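Local coordinates for protein NADPH-quinone reductase (Pediococcus pentosaceus ATCC 25745, PDB 3HA2) that probably binds FMN and passes electrons from NAD(P)H to quinones, its modelled chain forming a flavodoxin-like domain, at residues P19-A24 / V158-Y163; Q2-V7 / Q46-Q51. All coordinates share one frame; numbering follows the deposited sequence.

Both contacts belong to one flavodoxin-like domain, and the strand of contact 2 leads on in the chain to the first helix of contact 1. Contact 1 (19-24 with 158-163) joins two helices, contact 2 (2-7 with 46-51) a strand and a helix. Each has a buried hydrophobic centre and a more exposed edge. Their chemistry differs: two rings and a side-chain-to-backbone hydrogen bond link the helices, whereas leucine packing, without a hydrogen bond across, joins strand to helix. With centres about 17 Å apart, the contacts still meet: Tyr160 OH lies 3.6 Å from Ile5 CD1, on the strand of contact 2.

Contact 1: residues P19-A24 / V158-Y163; sequences PFFKAA and VAYQQY
The ring of Phe21 stands edge-on against the face of Tyr160 in a T-shaped stack, planes at 85° and centroids 4.6 Å apart. Phe21 CD1 does the touching, 3.2 Å above the tyrosine plane and over the ring centre, so the weakly positive C-H edge of one ring meets the pi cloud of the other. Tyr160 reaches that place because its CG is anti to the backbone N (chi1 178°), which carries the ring out toward helix 18-25. Tyr160 CE2 also lies 3.3 Å from Phe21 O, a close C-H...O packing contact of ring edge and backbone carbonyl. The small methyl of Ala24 fits at the ring edge, with CB 4.1 Å from Tyr160 CD2.

Beside the rings, the extended side chain of Gln161 brings NE2 to within 2.8 Å of Ala24 O. The hydrogen bond is nearly straight (160° at the hydrogen) and meets Ala24 O on a lone pair in the carbonyl plane; an amide suits this partly exposed place, where it can hold that carbonyl.

Further out, Tyr160 OH is hydrogen-bonded to Glu58 of strand 54-60, giving the buried hydroxyl a partner and fixing the ring's far end. Phe145, Val142 and Leu156 pack round Phe21. The segment axes approach to 9.9 Å, steeply inclined, and both helices pack on one face of the parallel sheet, the first and last helices of a flavodoxin-like alpha/beta/alpha sandwich.

Contact 2: residues Q2-V7 / Q46-Q51; sequences QTLIIV and QSLLLQ
Leu4 of strand 3-7 pushes its side chain against helix 42-50 at Leu48 and Leu49. Its CB points toward the helix; CG is anti to the backbone N (chi1 177°), and the second torsion (60°) then turns CD2 to the helix backbone. That methyl makes the cross-contact: Leu4 CD2 lies 3.8 Å from Leu48 CB. Leu4 CD2 is also 3.9 Å from Leu49 N. Its distance to Leu49 CD2 is 4.1 Å, so Leu4 CD2 rests where two successive leucines leave the helix. The side chains of Leu4 and Leu48 cross at about a right angle. A branched leucine suits the place, since it spans the distance from strand to helix with carbon alone and demands no polar partner in a buried layer.

Leu49 leaves the helix at an angle to the strand, and its CD2 methyl reaches Leu4 CD2, while its other neighbours include Ile55 and Phe82. Leu48, less deeply buried, meets Leu4 through CB and also touches His34 of strand 31-35, as Leu4 does.

Toward the open edge the contact turns looser and more polar. Gln2 CB approaches Gln51 O at 3.8 Å, a van der Waals contact, and both glutamines can tolerate solvent. Ser47 OG donates a hydrogen bond of 2.8 Å to Gln51 OE1, in the carbonyl plane, which ties the amide of Gln51 back one turn.

Strand 3-7 runs between strands 31-35 and 54-60 in the parallel sheet. Helix 42-50 covers one face of it, in the beta-alpha-beta crossover from strand 31-35 to strand 54-60, which passes over strand 3-7, with helix 80-83 beside it through Phe82; Thr3 points away from this helix, and its OG1 is hydrogen-bonded to Ala164 O of helix 150-165.

Contact 1: residues P19-A24 / V158-Y163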
ATOM      1  N   PRO A  19      -9.046 -21.852   0.105  1.00 32.06           N
ATOM      2  CA  PRO A  19      -9.436 -23.086  -0.569  1.00 31.69           C
ATOM      3  C   PRO A  19     -10.790 -23.014  -1.283  1.00 31.09           C
ATOM      4  O   PRO A  19     -10.978 -23.705  -2.289  1.00 30.74           O
ATOM      5  CB  PRO A  19      -9.484 -24.119   0.568  1.00 31.98           C
ATOM      6  CG  PRO A  19      -8.584 -23.558   1.617  1.00 32.22           C
ATOM      7  CD  PRO A  19      -8.769 -22.085   1.539  1.00 32.18           C
ATOM      8  N   PHE A  20     -11.722 -22.206  -0.771  1.00 30.52           N
ATOM      9  CA  PHE A  20     -13.047 -22.062  -1.404  1.00 30.02           C
ATOM     10  C   PHE A  20     -12.886 -21.469  -2.805  1.00 28.83           C
ATOM     11  O   PHE A  20     -13.548 -21.890  -3.750  1.00 27.32           O
ATOM     12  CB  PHE A  20     -13.962 -21.122  -0.602  1.00 31.08           C
ATOM     13  CG  PHE A  20     -14.533 -21.719   0.657  1.00 32.79           C
ATOM     14  CD1 PHE A  20     -15.774 -22.346   0.643  1.00 35.29           C
ATOM     15  CD2 PHE A  20     -13.861 -21.590   1.872  1.00 34.33           C
ATOM     16  CE1 PHE A  20     -16.328 -22.885   1.809  1.00 35.95           C
ATOM     17  CE2 PHE A  20     -14.406 -22.114   3.047  1.00 34.13           C
ATOM     18  CZ  PHE A  20     -15.642 -22.767   3.013  1.00 35.38           C
ATOM     19  N   PHE A  21     -12.026 -20.458  -2.905  1.00 27.73           N
ATOM     20  CA  PHE A  21     -11.802 -19.733  -4.155  1.00 27.35           C
ATOM     21  C   PHE A  21     -11.011 -20.590  -5.151  1.00 26.92           C
ATOM     22  O   PHE A  21     -11.326 -20.634  -6.340  1.00 25.82           O
ATOM     23  CB  PHE A  21     -11.128 -18.391  -3.856  1.00 27.76           C
ATOM     24  CG  PHE A  21     -12.058 -17.398  -3.202  1.00 28.31           C
ATOM     25  CD1 PHE A  21     -12.715 -16.447  -3.966  1.00 29.82           C
ATOM     26  CD2 PHE A  21     -12.329 -17.462  -1.837  1.00 31.51           C
ATOM     27  CE1 PHE A  21     -13.609 -15.547  -3.387  1.00 29.99           C
ATOM     28  CE2 PHE A  21     -13.220 -16.570  -1.244  1.00 30.91           C
ATOM     29  CZ  PHE A  21     -13.856 -15.608  -2.024  1.00 31.28           C
ATOM     30  N   LYS A  22     -10.008 -21.300  -4.648  1.00 26.76           N
ATOM     31  CA  LYS A  22      -9.222 -22.184  -5.494  1.00 27.23           C
ATOM     32  C   LYS A  22     -10.161 -23.242  -6.062  1.00 27.04           C
ATOM     33  O   LYS A  22     -10.180 -23.479  -7.275  1.00 26.85           O
ATOM     34  CB  LYS A  22      -8.066 -22.809  -4.692  1.00 27.29           C
ATOM     35  CG  LYS A  22      -7.119 -23.731  -5.470  1.00 28.23           C
ATOM     36  CD  LYS A  22      -6.183 -24.449  -4.481  1.00 29.12           C
ATOM     37  CE  LYS A  22      -4.945 -25.051  -5.115  1.00 33.18           C
ATOM     38  NZ  LYS A  22      -5.246 -26.021  -6.205  1.00 35.27           N
ATOM     39  N   ALA A  23     -10.976 -23.851  -5.197  1.00 27.13           N
ATOM     40  CA  ALA A  23     -11.884 -24.901  -5.648  1.00 27.55           C
ATOM     41  C   ALA A  23     -12.858 -24.388  -6.706  1.00 27.59           C
ATOM     42  O   ALA A  23     -13.250 -25.135  -7.597  1.00 27.12           O
ATOM     43  CB  ALA A  23     -12.644 -25.528  -4.470  1.00 27.87           C
ATOM     44  N   ALA A  24     -13.220 -23.107  -6.610  1.00 27.43           N
ATOM     45  CA  ALA A  24     -14.229 -22.514  -7.487  1.00 27.55           C
ATOM     46  C   ALA A  24     -13.766 -22.356  -8.937  1.00 27.86           C
ATOM     47  O   ALA A  24     -14.585 -22.339  -9.859  1.00 28.32           O
ATOM     48  CB  ALA A  24     -14.693 -21.174  -6.926  1.00 27.18           C
ATOM     49  N   VAL A 158     -19.862 -17.843  -7.349  1.00 27.20           N
ATOM     50  CA  VAL A 158     -20.297 -17.678  -8.745  1.00 26.88           C
ATOM     51  C   VAL A 158     -19.865 -16.330  -9.348  1.00 27.10           C
ATOM     52  O   VAL A 158     -19.424 -16.267 -10.501  1.00 27.51           O
ATOM     53  CB  VAL A 158     -21.847 -17.832  -8.875  1.00 27.11           C
ATOM     54  CG1 VAL A 158     -22.307 -17.531 -10.289  1.00 28.02           C
ATOM     55  CG2 VAL A 158     -22.283 -19.237  -8.472  1.00 27.11           C
ATOM     56  N   ALA A 159     -19.991 -15.253  -8.573  1.00 27.13           N
ATOM     57  CA  ALA A 159     -19.509 -13.938  -9.003  1.00 26.84           C
ATOM     58  C   ALA A 159     -18.002 -13.997  -9.235  1.00 26.56           C
ATOM     59  O   ALA A 159     -17.486 -13.423 -10.194  1.00 26.05           O
ATOM     60  CB  ALA A 159     -19.862 -12.853  -7.969  1.00 26.79           C
ATOM     61  N   TYR A 160     -17.310 -14.711  -8.354  1.00 25.75           N
ATOM     62  CA  TYR A 160     -15.859 -14.903  -8.468  1.00 25.68           C
ATOM     63  C   TYR A 160     -15.469 -15.653  -9.746  1.00 25.68           C
ATOM     64  O   TYR A 160     -14.545 -15.246 -10.468  1.00 25.39           O
ATOM     65  CB  TYR A 160     -15.357 -15.636  -7.221  1.00 25.74           C
ATOM     66  CG  TYR A 160     -13.873 -15.955  -7.220  1.00 26.04           C
ATOM     67  CD1 TYR A 160     -12.918 -14.942  -7.083  1.00 26.37           C
ATOM     68  CD2 TYR A 160     -13.428 -17.277  -7.338  1.00 27.29           C
ATOM     69  CE1 TYR A 160     -11.547 -15.240  -7.073  1.00 24.53           C
ATOM     70  CE2 TYR A 160     -12.062 -17.585  -7.332  1.00 26.50           C
ATOM     71  CZ  TYR A 160     -11.132 -16.566  -7.199  1.00 24.86           C
ATOM     72  OH  TYR A 160      -9.787 -16.877  -7.160  1.00 24.93           O
ATOM     73  N   GLN A 161     -16.206 -16.723 -10.048  1.00 25.38           N
ATOM     74  CA  GLN A 161     -16.012 -17.469 -11.295  1.00 25.29           C
ATOM     75  C   GLN A 161     -16.189 -16.584 -12.527  1.00 24.94           C
ATOM     76  O   GLN A 161     -15.386 -16.645 -13.453  1.00 24.94           O
ATOM     77  CB  GLN A 161     -16.976 -18.657 -11.382  1.00 24.89           C
ATOM     78  CG  GLN A 161     -16.663 -19.783 -10.433  1.00 25.97           C
ATOM     79  CD  GLN A 161     -17.744 -20.854 -10.448  1.00 27.44           C
ATOM     80  OE1 GLN A 161     -18.899 -20.582 -10.805  1.00 26.17           O
ATOM     81  NE2 GLN A 161     -17.377 -22.074 -10.057  1.00 26.93           N
ATOM     82  N   GLN A 162     -17.238 -15.768 -12.531  1.00 25.36           N
ATOM     83  CA  GLN A 162     -17.484 -14.814 -13.618  1.00 26.08           C
ATOM     84  C   GLN A 162     -16.365 -13.784 -13.715  1.00 26.31           C
ATOM     85  O   GLN A 162     -15.897 -13.452 -14.811  1.00 26.50           O
ATOM     86  CB  GLN A 162     -18.817 -14.099 -13.398  1.00 26.44           C
ATOM     87  CG  GLN A 162     -20.024 -15.033 -13.513  1.00 30.06           C
ATOM     88  CD  GLN A 162     -20.065 -15.710 -14.868  1.00 35.28           C
ATOM     89  OE1 GLN A 162     -20.194 -15.046 -15.903  1.00 38.64           O
ATOM     90  NE2 GLN A 162     -19.935 -17.036 -14.874  1.00 37.67           N
ATOM     91  N   TYR A 163     -15.934 -13.308 -12.550  1.00 25.92           N
ATOM     92  CA  TYR A 163     -14.864 -12.314 -12.453  1.00 26.20           C
ATOM     93  C   TYR A 163     -13.587 -12.828 -13.115  1.00 26.83           C
ATOM     94  O   TYR A 163     -12.920 -12.098 -13.839  1.00 26.82           O
ATOM     95  CB  TYR A 163     -14.626 -11.942 -10.986  1.00 25.16           C
ATOM     96  CG  TYR A 163     -13.876 -10.629 -10.791  1.00 24.48           C
ATOM     97  CD1 TYR A 163     -14.473  -9.407 -11.120  1.00 24.78           C
ATOM     98  CD2 TYR A 163     -12.567 -10.612 -10.277  1.00 24.66           C
ATOM     99  CE1 TYR A 163     -13.786  -8.187 -10.943  1.00 24.38           C
ATOM    100  CE2 TYR A 163     -11.877  -9.391 -10.090  1.00 22.64           C
ATOM    101  CZ  TYR A 163     -12.500  -8.196 -10.427  1.00 23.63           C
ATOM    102  OH  TYR A 163     -11.820  -7.001 -10.258  1.00 22.25           O
TER

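Contact 2: residues Q2-V7 / Q46-Q51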
ATOM      1  N   GLN A   2      -6.884 -15.833 -21.229  1.00 28.03           N
ATOM      2  CA  GLN A   2      -6.165 -16.500 -20.162  1.00 25.77           C
ATOM      3  C   GLN A   2      -6.120 -15.563 -18.958  1.00 24.86           C
ATOM      4  O   GLN A   2      -5.831 -14.361 -19.096  1.00 24.39           O
ATOM      5  CB  GLN A   2      -4.742 -16.861 -20.618  1.00 25.52           C
ATOM      6  CG  GLN A   2      -4.664 -17.618 -21.954  1.00 25.27           C
ATOM      7  CD  GLN A   2      -5.331 -18.985 -21.908  1.00 24.99           C
ATOM      8  OE1 GLN A   2      -5.038 -19.795 -21.033  1.00 25.55           O
ATOM      9  NE2 GLN A   2      -6.218 -19.255 -22.869  1.00 25.65           N
ATOM     10  N   THR A   3      -6.398 -16.121 -17.784  1.00 23.35           N
ATOM     11  CA  THR A   3      -6.436 -15.344 -16.538  1.00 22.02           C
ATOM     12  C   THR A   3      -5.405 -15.856 -15.550  1.00 21.61           C
ATOM     13  O   THR A   3      -5.266 -17.066 -15.347  1.00 20.42           O
ATOM     14  CB  THR A   3      -7.836 -15.427 -15.890  1.00 21.76           C
ATOM     15  OG1 THR A   3      -8.814 -14.962 -16.820  1.00 21.76           O
ATOM     16  CG2 THR A   3      -7.923 -14.589 -14.621  1.00 23.09           C
ATOM     17  N   LEU A   4      -4.677 -14.915 -14.947  1.00 21.30           N
ATOM     18  CA  LEU A   4      -3.697 -15.217 -13.926  1.00 20.70           C
ATOM     19  C   LEU A   4      -4.199 -14.653 -12.608  1.00 21.38           C
ATOM     20  O   LEU A   4      -4.466 -13.452 -12.500  1.00 21.43           O
ATOM     21  CB  LEU A   4      -2.345 -14.545 -14.283  1.00 20.69           C
ATOM     22  CG  LEU A   4      -1.189 -14.696 -13.288  1.00 20.06           C
ATOM     23  CD1 LEU A   4      -0.812 -16.177 -13.064  1.00 21.00           C
ATOM     24  CD2 LEU A   4       0.025 -13.890 -13.768  1.00 19.93           C
ATOM     25  N   ILE A   5      -4.322 -15.518 -11.603  1.00 21.33           N
ATOM     26  CA  ILE A   5      -4.729 -15.078 -10.275  1.00 21.76           C
ATOM     27  C   ILE A   5      -3.513 -15.111  -9.347  1.00 21.86           C
ATOM     28  O   ILE A   5      -2.997 -16.182  -9.017  1.00 22.27           O
ATOM     29  CB  ILE A   5      -5.893 -15.917  -9.729  1.00 22.36           C
ATOM     30  CG1 ILE A   5      -7.058 -15.937 -10.742  1.00 21.51           C
ATOM     31  CG2 ILE A   5      -6.379 -15.351  -8.373  1.00 21.61           C
ATOM     32  CD1 ILE A   5      -8.151 -16.899 -10.338  1.00 25.13           C
ATOM     33  N   ILE A   6      -3.059 -13.918  -8.959  1.00 21.62           N
ATOM     34  CA  ILE A   6      -1.945 -13.756  -8.018  1.00 22.42           C
ATOM     35  C   ILE A   6      -2.522 -13.796  -6.609  1.00 23.09           C
ATOM     36  O   ILE A   6      -3.212 -12.861  -6.177  1.00 22.84           O
ATOM     37  CB  ILE A   6      -1.225 -12.392  -8.186  1.00 22.18           C
ATOM     38  CG1 ILE A   6      -0.771 -12.163  -9.636  1.00 22.78           C
ATOM     39  CG2 ILE A   6      -0.039 -12.289  -7.195  1.00 23.52           C
ATOM     40  CD1 ILE A   6       0.151 -13.241 -10.179  1.00 25.27           C
ATOM     41  N   VAL A   7      -2.259 -14.896  -5.923  1.00 23.66           N
ATOM     42  CA  VAL A   7      -2.856 -15.161  -4.619  1.00 24.66           C
ATOM     43  C   VAL A   7      -1.853 -14.744  -3.563  1.00 25.59           C
ATOM     44  O   VAL A   7      -0.868 -15.451  -3.308  1.00 24.17           O
ATOM     45  CB  VAL A   7      -3.245 -16.647  -4.474  1.00 24.63           C
ATOM     46  CG1 VAL A   7      -3.892 -16.931  -3.107  1.00 24.89           C
ATOM     47  CG2 VAL A   7      -4.190 -17.038  -5.590  1.00 26.05           C
ATOM     48  N   GLN A  46       7.294 -12.325 -14.389  1.00 20.60           N
ATOM     49  CA  GLN A  46       7.107 -11.548 -15.621  1.00 20.54           C
ATOM     50  C   GLN A  46       6.616 -12.433 -16.754  1.00 20.92           C
ATOM     51  O   GLN A  46       5.745 -12.030 -17.529  1.00 20.42           O
ATOM     52  CB  GLN A  46       8.397 -10.821 -16.014  1.00 21.13           C
ATOM     53  CG  GLN A  46       8.610  -9.575 -15.166  1.00 20.26           C
ATOM     54  CD  GLN A  46       9.907  -8.858 -15.486  1.00 22.63           C
ATOM     55  OE1 GLN A  46      10.676  -9.306 -16.321  1.00 20.64           O
ATOM     56  NE2 GLN A  46      10.165  -7.754 -14.788  1.00 22.45           N
ATOM     57  N   SER A  47       7.165 -13.645 -16.834  1.00 21.35           N
ATOM     58  CA  SER A  47       6.733 -14.607 -17.836  1.00 22.37           C
ATOM     59  C   SER A  47       5.243 -14.909 -17.717  1.00 22.03           C
ATOM     60  O   SER A  47       4.537 -14.939 -18.722  1.00 21.74           O
ATOM     61  CB  SER A  47       7.516 -15.905 -17.736  1.00 23.04           C
ATOM     62  OG  SER A  47       7.131 -16.754 -18.802  1.00 26.21           O
ATOM     63  N   LEU A  48       4.775 -15.142 -16.492  1.00 21.39           N
ATOM     64  CA  LEU A  48       3.351 -15.431 -16.277  1.00 21.36           C
ATOM     65  C   LEU A  48       2.473 -14.252 -16.675  1.00 21.85           C
ATOM     66  O   LEU A  48       1.423 -14.430 -17.297  1.00 22.13           O
ATOM     67  CB  LEU A  48       3.096 -15.826 -14.819  1.00 21.91           C
ATOM     68  CG  LEU A  48       3.645 -17.191 -14.391  1.00 22.36           C
ATOM     69  CD1 LEU A  48       3.420 -17.368 -12.889  1.00 22.04           C
ATOM     70  CD2 LEU A  48       2.961 -18.325 -15.164  1.00 23.01           C
ATOM     71  N   LEU A  49       2.893 -13.040 -16.324  1.00 21.62           N
ATOM     72  CA  LEU A  49       2.148 -11.850 -16.744  1.00 21.66           C
ATOM     73  C   LEU A  49       2.011 -11.754 -18.260  1.00 22.00           C
ATOM     74  O   LEU A  49       0.915 -11.495 -18.781  1.00 22.12           O
ATOM     75  CB  LEU A  49       2.789 -10.582 -16.198  1.00 20.77           C
ATOM     76  CG  LEU A  49       2.679 -10.443 -14.680  1.00 21.15           C
ATOM     77  CD1 LEU A  49       3.699  -9.415 -14.219  1.00 19.93           C
ATOM     78  CD2 LEU A  49       1.299 -10.006 -14.274  1.00 20.38           C
ATOM     79  N   LEU A  50       3.115 -11.985 -18.963  1.00 22.62           N
ATOM     80  CA  LEU A  50       3.127 -11.867 -20.417  1.00 23.39           C
ATOM     81  C   LEU A  50       2.183 -12.870 -21.075  1.00 23.87           C
ATOM     82  O   LEU A  50       1.666 -12.606 -22.156  1.00 24.33           O
ATOM     83  CB  LEU A  50       4.548 -12.030 -20.967  1.00 23.61           C
ATOM     84  CG  LEU A  50       5.547 -10.887 -20.733  1.00 24.44           C
ATOM     85  CD1 LEU A  50       6.930 -11.270 -21.257  1.00 25.73           C
ATOM     86  CD2 LEU A  50       5.086  -9.601 -21.391  1.00 27.43           C
ATOM     87  N   GLN A  51       1.973 -14.006 -20.412  1.00 24.19           N
ATOM     88  CA  GLN A  51       1.196 -15.121 -20.957  1.00 25.14           C
ATOM     89  C   GLN A  51      -0.301 -14.993 -20.652  1.00 24.72           C
ATOM     90  O   GLN A  51      -1.093 -15.833 -21.073  1.00 24.90           O
ATOM     91  CB  GLN A  51       1.699 -16.444 -20.372  1.00 24.90           C
ATOM     92  CG  GLN A  51       3.100 -16.852 -20.815  1.00 26.90           C
ATOM     93  CD  GLN A  51       3.633 -18.045 -20.031  1.00 27.76           C
ATOM     94  OE1 GLN A  51       4.761 -18.021 -19.535  1.00 33.81           O
ATOM     95  NE2 GLN A  51       2.821 -19.089 -19.908  1.00 30.38           N
TER